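Local coordinates for protein Bse634I restriction endonuclease (Geobacillus stearothermophilus, PDB 1KNV) that probably cleaves double-stranded DNA as a metal-dependent type II restriction endonuclease of the PDDEXK clan, at residues E32-H35 against H36-P39; E51-V54 against K55-K59; A64-S68 against G69-N73; N73-G76 against T77-E80. All coordinates share one frame; numbering follows the deposited sequence.

Overall arrangement
Three consecutive helices, 26-33, 43-60 and 68-93, and the loops at their ends carry the four contacts, which come in order along the chain, the last two overlapping at Asn73. Contact 1 closes the first helix, contact 2 is a piece of the second, and contacts 3 and 4 lie on the third. Contacts 2 and 3 have centres about 11 Å apart and meet through Lys55, Val54 and Phe71; contact 4, with its centre about 15 Å from that of contact 2, joins it by the Glu51-Arg75 salt bridge. Contact 1 reaches contact 2 through Glu32 and Tyr53. The helices thus form one packed unit, and helix 68-93 runs from it toward the calcium-binding residues Asp146 and Leu197.

Contact 1 (E32-H35 against H36-P39); sequences ELYH and HQTP
Pro39 lies over one face of the Tyr34 ring where the chain leaves helix 26-33 and doubles back. The proline CG stands 3.8 Å from the centroid of the Tyr34 ring and 23° off its normal, displaced toward the rim on the CE2 and CZ side, so this is a CH-pi contact. Its closest approach is CG to Tyr34 CE2, at 3.5 Å. The two rings meet at a slant, with the CG corner of the proline turned to the aromatic face. The carbonyl of Gln37 takes a different side of the tyrosine: its O lies at the ring edge, 3.3 Å from CD2 of Tyr34, and also comes within 3.1 Å of Tyr34 CB. With chi1 at -60°, Tyr34 CG stands opposite its own carbonyl carbon, which sends the ring along the returning chain to Pro39. The hydroxyl at the far end is hydrogen-bonded to Asn46 of helix 43-60.

At the bend itself, the imidazole of His36 lies with one face over the carbonyl O of His35. The His35 ring turns back instead to the helix end, where its ND1 gives a weak, in-plane hydrogen bond to Glu32 O at 3.3 Å, with an angle of 148°. Pro39 also touches Asn46, and Leu33 packs on Leu50 and Tyr53 of helix 43-60. Chemically, the turn pairs a buried aromatic-proline contact with an exposed histidine corner: tyrosine and proline meet through carbon, while the phenolic oxygen is satisfied by the next helix.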
loop_
_atom_site.group_PDB
_atom_site.type_symbol
_atom_site.label_atom_id
_atom_site.label_comp_id
_atom_site.label_asym_id
_atom_site.label_seq_id
_atom_site.Cartn_x
_atom_site.Cartn_y
_atom_site.Cartn_z
ATOM N N GLU B 32 -3.005 -47.138 -28.295
ATOM C CA GLU B 32 -2.802 -48.573 -28.425
ATOM C C GLU B 32 -3.037 -49.306 -27.116
ATOM O O GLU B 32 -3.506 -50.441 -27.123
ATOM C CB GLU B 32 -1.379 -48.867 -28.938
ATOM C CG GLU B 32 -1.244 -48.779 -30.460
ATOM C CD GLU B 32 0.205 -48.825 -30.915
ATOM O OE1 GLU B 32 1.016 -49.483 -30.224
ATOM O OE2 GLU B 32 0.519 -48.213 -31.958
ATOM N N LEU B 33 -2.720 -48.670 -25.996
ATOM C CA LEU B 33 -2.900 -49.339 -24.715
ATOM C C LEU B 33 -4.178 -48.921 -23.989
ATOM O O LEU B 33 -4.501 -49.468 -22.937
ATOM C CB LEU B 33 -1.702 -49.103 -23.809
ATOM C CG LEU B 33 -0.364 -49.652 -24.252
ATOM C CD1 LEU B 33 0.693 -49.370 -23.198
ATOM C CD2 LEU B 33 -0.541 -51.122 -24.467
ATOM N N TYR B 34 -4.926 -47.979 -24.558
ATOM C CA TYR B 34 -6.175 -47.551 -23.934
ATOM C C TYR B 34 -7.351 -47.439 -24.903
ATOM O O TYR B 34 -8.064 -46.439 -24.935
ATOM C CB TYR B 34 -5.979 -46.238 -23.178
ATOM C CG TYR B 34 -4.939 -46.347 -22.079
ATOM C CD1 TYR B 34 -3.615 -46.000 -22.310
ATOM C CD2 TYR B 34 -5.277 -46.836 -20.828
ATOM C CE1 TYR B 34 -2.649 -46.142 -21.318
ATOM C CE2 TYR B 34 -4.319 -46.984 -19.834
ATOM C CZ TYR B 34 -3.012 -46.634 -20.094
ATOM O OH TYR B 34 -2.053 -46.784 -19.119
ATOM N N HIS B 35 -7.557 -48.503 -25.672
ATOM C CA HIS B 35 -8.650 -48.575 -26.627
ATOM C C HIS B 35 -9.977 -48.755 -25.914
ATOM O O HIS B 35 -11.017 -48.440 -26.479
ATOM C CB HIS B 35 -8.473 -49.768 -27.574
ATOM C CG HIS B 35 -7.637 -49.479 -28.782
ATOM N ND1 HIS B 35 -6.268 -49.647 -28.803
ATOM C CD2 HIS B 35 -7.982 -49.065 -30.025
ATOM C CE1 HIS B 35 -5.807 -49.354 -30.006
ATOM N NE2 HIS B 35 -6.827 -48.998 -30.768
ATOM N N HIS B 36 -9.950 -49.264 -24.685
ATOM C CA HIS B 36 -11.199 -49.507 -23.975
ATOM C C HIS B 36 -11.346 -48.933 -22.574
ATOM O O HIS B 36 -12.372 -49.134 -21.925
ATOM C CB HIS B 36 -11.485 -51.012 -23.937
ATOM C CG HIS B 36 -11.702 -51.622 -25.290
ATOM N ND1 HIS B 36 -10.673 -51.876 -26.170
ATOM C CD2 HIS B 36 -12.839 -52.012 -25.918
ATOM C CE1 HIS B 36 -11.162 -52.396 -27.283
ATOM N NE2 HIS B 36 -12.473 -52.488 -27.155
ATOM N N GLN B 37 -10.342 -48.215 -22.100
ATOM C CA GLN B 37 -10.430 -47.630 -20.768
ATOM C C GLN B 37 -9.430 -46.502 -20.600
ATOM O O GLN B 37 -8.495 -46.361 -21.393
ATOM C CB GLN B 37 -10.142 -48.686 -19.705
ATOM C CG GLN B 37 -8.688 -49.140 -19.692
ATOM C CD GLN B 37 -8.314 -49.871 -18.418
ATOM O OE1 GLN B 37 -8.858 -50.934 -18.124
ATOM N NE2 GLN B 37 -7.384 -49.301 -17.651
ATOM N N THR B 38 -9.633 -45.694 -19.566
ATOM C CA THR B 38 -8.704 -44.617 -19.274
ATOM C C THR B 38 -7.837 -45.129 -18.138
ATOM O O THR B 38 -8.241 -46.014 -17.384
ATOM C CB THR B 38 -9.418 -43.315 -18.836
ATOM O OG1 THR B 38 -10.413 -43.616 -17.847
ATOM C CG2 THR B 38 -10.056 -42.623 -20.040
ATOM N N PRO B 39 -6.622 -44.593 -18.010
ATOM C CA PRO B 39 -5.684 -44.998 -16.958
ATOM C C PRO B 39 -6.301 -45.015 -15.555
ATOM O O PRO B 39 -7.031 -44.101 -15.178
ATOM C CB PRO B 39 -4.571 -43.968 -17.095
ATOM C CG PRO B 39 -4.559 -43.699 -18.584
ATOM C CD PRO B 39 -6.026 -43.572 -18.892
#

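Contact 2 (E51-V54 against K55-K59); sequences ENYV and KDVVK
Glu51 and Lys55 lie side by side one helical turn apart, their chains pointing the same way and joined at the ends by a salt bridge. Lys55 NZ stands 3.1 Å from Glu51 OE1, weak as a hydrogen bond, while the carbon chains run together, with Lys55 CE 3.6 Å from Glu51 CG. A water ties the ammonium to a further residue: it accepts from Lys55 NZ and donates to Asn52 OD1 at 2.7 Å. On another flank, Val57 CG2 sits over one face of the Tyr53 ring, 4.0 Å from its centroid, a CH-pi contact between residues four apart.

The backbone ladder fixes these spacings, with Lys55 N bonded to Glu51 O at 2.8 Å and Val57 N to Tyr53 O at 3.0 Å. Glu51 CG is anti to the backbone N (chi1 178°) and the chain beyond is extended, which carries the carboxylate to the lysine end. Its other oxygen, OE2, makes a salt bridge to Arg75. Replacing Glu51 with an alanine would probably leave Lys55 and Arg75 without this shared carboxylate.

Beyond this shell, Tyr53 OH is probably hydrogen-bonded to Glu32 of helix 26-33. Lys55 makes a cation-pi contact with Phe71 of helix 68-93, and Val54, Val57 and Val58 touch Val11 of strand 11-16, so helix 43-60 packs against both that strand and helix 68-93.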
loop_
_atom_site.group_PDB
_atom_site.type_symbol
_atom_site.label_atom_id
_atom_site.label_comp_id
_atom_site.label_asym_id
_atom_site.label_seq_id
_atom_site.Cartn_x
_atom_site.Cartn_y
_atom_site.Cartn_z
ATOM N N GLU B 51 6.033 -47.442 -20.736
ATOM C CA GLU B 51 7.458 -47.485 -21.042
ATOM C C GLU B 51 7.880 -48.868 -21.528
ATOM O O GLU B 51 8.437 -49.014 -22.624
ATOM C CB GLU B 51 8.286 -47.102 -19.816
ATOM C CG GLU B 51 9.782 -47.189 -20.071
ATOM C CD GLU B 51 10.601 -46.390 -19.085
ATOM O OE1 GLU B 51 11.843 -46.413 -19.204
ATOM O OE2 GLU B 51 10.009 -45.735 -18.197
ATOM N N ASN B 52 7.618 -49.874 -20.701
ATOM C CA ASN B 52 7.959 -51.244 -21.037
ATOM C C ASN B 52 7.311 -51.636 -22.352
ATOM O O ASN B 52 7.909 -52.346 -23.162
ATOM C CB ASN B 52 7.507 -52.188 -19.937
ATOM C CG ASN B 52 8.134 -51.858 -18.611
ATOM O OD1 ASN B 52 9.292 -51.443 -18.552
ATOM N ND2 ASN B 52 7.383 -52.051 -17.532
ATOM N N TYR B 53 6.088 -51.175 -22.574
ATOM C CA TYR B 53 5.415 -51.492 -23.817
ATOM C C TYR B 53 6.242 -51.002 -24.990
ATOM O O TYR B 53 6.494 -51.741 -25.935
ATOM C CB TYR B 53 4.059 -50.825 -23.888
ATOM C CG TYR B 53 3.403 -51.012 -25.232
ATOM C CD1 TYR B 53 2.926 -52.261 -25.631
ATOM C CD2 TYR B 53 3.233 -49.938 -26.096
ATOM C CE1 TYR B 53 2.287 -52.427 -26.858
ATOM C CE2 TYR B 53 2.597 -50.091 -27.324
ATOM C CZ TYR B 53 2.123 -51.335 -27.697
ATOM O OH TYR B 53 1.462 -51.475 -28.893
ATOM N N VAL B 54 6.646 -49.739 -24.940
ATOM C CA VAL B 54 7.455 -49.178 -26.015
ATOM C C VAL B 54 8.782 -49.935 -26.093
ATOM O O VAL B 54 9.323 -50.153 -27.177
ATOM C CB VAL B 54 7.715 -47.665 -25.788
ATOM C CG1 VAL B 54 8.717 -47.137 -26.809
ATOM C CG2 VAL B 54 6.402 -46.897 -25.902
ATOM N N LYS B 55 9.299 -50.342 -24.940
ATOM C CA LYS B 55 10.551 -51.084 -24.913
ATOM C C LYS B 55 10.395 -52.469 -25.556
ATOM O O LYS B 55 11.320 -52.963 -26.199
ATOM C CB LYS B 55 11.065 -51.207 -23.477
ATOM C CG LYS B 55 11.594 -49.894 -22.912
ATOM C CD LYS B 55 12.176 -50.081 -21.519
ATOM C CE LYS B 55 12.875 -48.823 -21.032
ATOM N NZ LYS B 55 13.472 -49.005 -19.679
ATOM N N ASP B 56 9.231 -53.092 -25.388
ATOM C CA ASP B 56 9.000 -54.390 -25.997
ATOM C C ASP B 56 8.876 -54.213 -27.500
ATOM O O ASP B 56 9.394 -55.023 -28.267
ATOM C CB ASP B 56 7.728 -55.047 -25.457
ATOM C CG ASP B 56 7.874 -55.501 -24.023
ATOM O OD1 ASP B 56 9.025 -55.683 -23.571
ATOM O OD2 ASP B 56 6.838 -55.689 -23.353
ATOM N N VAL B 57 8.198 -53.152 -27.925
ATOM C CA VAL B 57 8.026 -52.884 -29.352
ATOM C C VAL B 57 9.363 -52.595 -30.043
ATOM O O VAL B 57 9.583 -52.988 -31.187
ATOM C CB VAL B 57 7.070 -51.700 -29.572
ATOM C CG1 VAL B 57 7.064 -51.288 -31.040
ATOM C CG2 VAL B 57 5.668 -52.091 -29.115
ATOM N N VAL B 58 10.255 -51.899 -29.351
ATOM C CA VAL B 58 11.562 -51.598 -29.919
ATOM C C VAL B 58 12.305 -52.909 -30.163
ATOM O O VAL B 58 12.906 -53.110 -31.218
ATOM C CB VAL B 58 12.415 -50.736 -28.961
ATOM C CG1 VAL B 58 13.806 -50.551 -29.533
ATOM C CG2 VAL B 58 11.757 -49.387 -28.742
ATOM N N LYS B 59 12.246 -53.800 -29.175
ATOM C CA LYS B 59 12.922 -55.087 -29.250
ATOM C C LYS B 59 12.356 -55.975 -30.341
ATOM O O LYS B 59 13.113 -56.598 -31.079
ATOM C CB LYS B 59 12.854 -55.806 -27.900
ATOM C CG LYS B 59 13.726 -57.052 -27.843
ATOM C CD LYS B 59 13.858 -57.630 -26.436
ATOM C CE LYS B 59 14.681 -58.924 -26.467
ATOM N NZ LYS B 59 14.911 -59.557 -25.122
HETATM O O HOH W 1 11.166 -49.553 -17.910
#

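Contact 3 (A64-S68 against G69-N73); sequences AIPTS and GAFSN
Thr67 OG1 accepts from Ala70 N at 3.3 Å, a nearly straight bond of 170° that makes Thr67 the N-cap of helix 68-93. The hydroxyl oxygen reaches the first turn because chi1 of 72° tucks it between the residue's own N and carbonyl carbon. Backbone bonds continue the helix from there: Ser72 N to Ser68 O at 2.7 Å, and Phe71 N to Thr67 O at 3.2 Å.

Outside this polar frame, Pro66 closes on the same turn. Its CB meets Ala70 CB at 4.0 Å and also approaches the Phe71 ring, so the residue before the cap packs on two successive helical side chains. The aromatic ring slants across the proline, and the Pro66 carbonyl O lies at the ring's edge, near its plane. Phe71 then reaches helix 43-60, where Val54 and Glu51 touch it, while Ile24 of strand 19-24 touches both Phe71 and Pro66. Exchanging Phe71 for a serine would probably open a gap beside Pro66 and Val54 and deprive the Lys55 ammonium of its aromatic partner. At the nearest approach of the two side chains, Phe71 CE1 stands 3.6 Å from Pro66 CB.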
loop_
_atom_site.group_PDB
_atom_site.type_symbol
_atom_site.label_atom_id
_atom_site.label_comp_id
_atom_site.label_asym_id
_atom_site.label_seq_id
_atom_site.Cartn_x
_atom_site.Cartn_y
_atom_site.Cartn_z
ATOM N N ALA B 64 17.250 -49.631 -32.734
ATOM C CA ALA B 64 18.181 -49.044 -31.779
ATOM C C ALA B 64 17.323 -48.631 -30.587
ATOM O O ALA B 64 16.216 -48.130 -30.763
ATOM C CB ALA B 64 18.866 -47.825 -32.392
ATOM N N ILE B 65 17.820 -48.843 -29.377
ATOM C CA ILE B 65 17.046 -48.501 -28.190
ATOM C C ILE B 65 17.163 -47.030 -27.770
ATOM O O ILE B 65 18.269 -46.495 -27.635
ATOM C CB ILE B 65 17.464 -49.393 -27.018
ATOM C CG1 ILE B 65 17.322 -50.860 -27.423
ATOM C CG2 ILE B 65 16.609 -49.088 -25.800
ATOM C CD1 ILE B 65 17.932 -51.833 -26.432
ATOM N N PRO B 66 16.012 -46.355 -27.569
ATOM C CA PRO B 66 15.963 -44.947 -27.159
ATOM C C PRO B 66 16.639 -44.730 -25.804
ATOM O O PRO B 66 16.496 -45.547 -24.899
ATOM C CB PRO B 66 14.465 -44.658 -27.113
ATOM C CG PRO B 66 13.934 -45.531 -28.193
ATOM C CD PRO B 66 14.662 -46.828 -27.920
ATOM N N THR B 67 17.363 -43.624 -25.670
ATOM C CA THR B 67 18.074 -43.313 -24.434
ATOM C C THR B 67 17.136 -43.072 -23.262
ATOM O O THR B 67 15.934 -42.881 -23.438
ATOM C CB THR B 67 18.951 -42.064 -24.613
ATOM O OG1 THR B 67 18.123 -40.896 -24.676
ATOM C CG2 THR B 67 19.737 -42.162 -25.904
ATOM N N SER B 68 17.695 -43.087 -22.056
ATOM C CA SER B 68 16.897 -42.848 -20.864
ATOM C C SER B 68 16.212 -41.507 -21.045
ATOM O O SER B 68 15.053 -41.336 -20.670
ATOM C CB SER B 68 17.782 -42.813 -19.619
ATOM O OG SER B 68 18.242 -44.111 -19.295
ATOM N N GLY B 69 16.939 -40.564 -21.636
ATOM C CA GLY B 69 16.395 -39.239 -21.871
ATOM C C GLY B 69 15.101 -39.264 -22.660
ATOM O O GLY B 69 14.083 -38.734 -22.203
ATOM N N ALA B 70 15.141 -39.878 -23.842
ATOM C CA ALA B 70 13.970 -39.978 -24.710
ATOM C C ALA B 70 12.790 -40.535 -23.927
ATOM O O ALA B 70 11.654 -40.077 -24.088
ATOM C CB ALA B 70 14.275 -40.877 -25.907
ATOM N N PHE B 71 13.069 -41.521 -23.075
ATOM C CA PHE B 71 12.034 -42.140 -22.255
ATOM C C PHE B 71 11.557 -41.241 -21.119
ATOM O O PHE B 71 10.357 -41.150 -20.872
ATOM C CB PHE B 71 12.518 -43.487 -21.686
ATOM C CG PHE B 71 12.384 -44.639 -22.655
ATOM C CD1 PHE B 71 13.511 -45.258 -23.190
ATOM C CD2 PHE B 71 11.125 -45.076 -23.061
ATOM C CE1 PHE B 71 13.386 -46.290 -24.115
ATOM C CE2 PHE B 71 10.993 -46.107 -23.983
ATOM C CZ PHE B 71 12.127 -46.714 -24.512
ATOM N N SER B 72 12.487 -40.583 -20.432
ATOM C CA SER B 72 12.122 -39.695 -19.334
ATOM C C SER B 72 11.220 -38.597 -19.867
ATOM O O SER B 72 10.303 -38.146 -19.183
ATOM C CB SER B 72 13.361 -39.062 -18.708
ATOM O OG SER B 72 13.002 -38.325 -17.549
ATOM N N ASN B 73 11.487 -38.164 -21.093
ATOM C CA ASN B 73 10.680 -37.127 -21.723
ATOM C C ASN B 73 9.307 -37.660 -22.105
ATOM O O ASN B 73 8.301 -36.983 -21.919
ATOM C CB ASN B 73 11.373 -36.597 -22.978
ATOM C CG ASN B 73 12.579 -35.739 -22.662
ATOM O OD1 ASN B 73 13.297 -35.319 -23.565
ATOM N ND2 ASN B 73 12.809 -35.469 -21.377
#

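Contact 4 (N73-G76 against T77-E80); sequences NTRG and TWFE
Two successive turns of helix 68-93, on its course from helices 26-33 and 43-60 toward the metal site, join residues 73-76 to 77-80 through i to i+4 pairing. Thr74 and Trp78, four residues apart, form one such pair: the Thr74 methyl CG2 lies over one face of the indole, a CH-pi contact with the six-membered ring, offset toward the rim, although its exact closeness in the model is doubtful. The methyl is aimed there because CG2 is anti to the backbone N, which leaves OG1 (chi1 -64°) beside that N and directed back along the helix, where it is hydrogen-bonded to Ala70 O. The indole N-H is taken up by Pro26 O, and this bond to the start of helix 26-33 probably limits the rotation of the ring.

Arg75 touches the benzo side of the same indole, with its CG 4.2 Å from Trp78 CE3. The side chains cross at a slant, and the guanidinium plane is 72° from that of the ring; NH1 makes a salt bridge to Asp48 of helix 43-60.

Behind these side chains the backbone pairs regularly, with Trp78 N bonded to Thr74 O at 2.9 Å and Phe79 N to Arg75 O at 2.8 Å.

Farther along, the side chains of Phe79 and Leu197 approach to about 4 Å, and those of Glu80 and Asp146 to about 7 Å. Leu197 and Asp146 have been seen to bind calcium in this protein, although none is bound to this chain, which places this part of the helix beside the metal site of a PDDEXK nuclease fold.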
loop_
_atom_site.group_PDB
_atom_site.type_symbol
_atom_site.label_atom_id
_atom_site.label_comp_id
_atom_site.label_asym_id
_atom_site.label_seq_id
_atom_site.Cartn_x
_atom_site.Cartn_y
_atom_site.Cartn_z
ATOM N N ASN B 73 11.487 -38.164 -21.093
ATOM C CA ASN B 73 10.680 -37.127 -21.723
ATOM C C ASN B 73 9.307 -37.660 -22.105
ATOM O O ASN B 73 8.301 -36.983 -21.919
ATOM C CB ASN B 73 11.373 -36.597 -22.978
ATOM C CG ASN B 73 12.579 -35.739 -22.662
ATOM O OD1 ASN B 73 13.297 -35.319 -23.565
ATOM N ND2 ASN B 73 12.809 -35.469 -21.377
ATOM N N THR B 74 9.263 -38.870 -22.650
ATOM C CA THR B 74 7.995 -39.455 -23.048
ATOM C C THR B 74 7.076 -39.679 -21.849
ATOM O O THR B 74 5.874 -39.472 -21.950
ATOM C CB THR B 74 8.209 -40.772 -23.800
ATOM O OG1 THR B 74 8.908 -40.506 -25.025
ATOM C CG2 THR B 74 6.884 -41.416 -24.122
ATOM N N ARG B 75 7.632 -40.091 -20.714
ATOM C CA ARG B 75 6.815 -40.295 -19.520
ATOM C C ARG B 75 6.157 -38.977 -19.098
ATOM O O ARG B 75 5.035 -38.963 -18.575
ATOM C CB ARG B 75 7.665 -40.821 -18.364
ATOM C CG ARG B 75 8.126 -42.249 -18.504
ATOM C CD ARG B 75 9.070 -42.601 -17.367
ATOM N NE ARG B 75 8.417 -42.719 -16.063
ATOM C CZ ARG B 75 7.889 -43.845 -15.594
ATOM N NH1 ARG B 75 7.924 -44.953 -16.321
ATOM N NH2 ARG B 75 7.358 -43.879 -14.380
ATOM N N GLY B 76 6.866 -37.871 -19.316
ATOM C CA GLY B 76 6.336 -36.560 -18.974
ATOM C C GLY B 76 5.135 -36.252 -19.848
ATOM O O GLY B 76 4.098 -35.810 -19.357
ATOM N N THR B 77 5.269 -36.491 -21.149
ATOM C CA THR B 77 4.173 -36.257 -22.080
ATOM C C THR B 77 2.980 -37.131 -21.722
ATOM O O THR B 77 1.828 -36.707 -21.848
ATOM C CB THR B 77 4.593 -36.567 -23.498
ATOM O OG1 THR B 77 5.645 -35.674 -23.879
ATOM C CG2 THR B 77 3.415 -36.410 -24.445
ATOM N N TRP B 78 3.254 -38.358 -21.281
ATOM C CA TRP B 78 2.189 -39.269 -20.885
ATOM C C TRP B 78 1.533 -38.750 -19.608
ATOM O O TRP B 78 0.308 -38.745 -19.485
ATOM C CB TRP B 78 2.730 -40.687 -20.643
ATOM C CG TRP B 78 3.071 -41.441 -21.897
ATOM C CD1 TRP B 78 2.456 -41.334 -23.118
ATOM C CD2 TRP B 78 4.077 -42.445 -22.043
ATOM N NE1 TRP B 78 3.021 -42.208 -24.010
ATOM C CE2 TRP B 78 4.018 -42.904 -23.377
ATOM C CE3 TRP B 78 5.026 -43.003 -21.175
ATOM C CZ2 TRP B 78 4.872 -43.894 -23.861
ATOM C CZ3 TRP B 78 5.875 -43.985 -21.656
ATOM C CH2 TRP B 78 5.792 -44.422 -22.988
ATOM N N PHE B 79 2.350 -38.308 -18.658
ATOM C CA PHE B 79 1.823 -37.791 -17.405
ATOM C C PHE B 79 0.915 -36.594 -17.657
ATOM O O PHE B 79 -0.127 -36.451 -17.021
ATOM C CB PHE B 79 2.962 -37.373 -16.489
ATOM C CG PHE B 79 2.500 -36.852 -15.175
ATOM C CD1 PHE B 79 1.877 -37.698 -14.266
ATOM C CD2 PHE B 79 2.677 -35.513 -14.843
ATOM C CE1 PHE B 79 1.436 -37.223 -13.037
ATOM C CE2 PHE B 79 2.241 -35.022 -13.620
ATOM C CZ PHE B 79 1.618 -35.882 -12.712
ATOM N N GLU B 80 1.330 -35.735 -18.582
ATOM C CA GLU B 80 0.573 -34.547 -18.952
ATOM C C GLU B 80 -0.785 -34.952 -19.503
ATOM O O GLU B 80 -1.806 -34.326 -19.193
ATOM C CB GLU B 80 1.339 -33.739 -20.010
ATOM C CG GLU B 80 2.431 -32.821 -19.448
ATOM C CD GLU B 80 3.489 -32.439 -20.483
ATOM O OE1 GLU B 80 3.124 -32.204 -21.651
ATOM O OE2 GLU B 80 4.687 -32.358 -20.128
#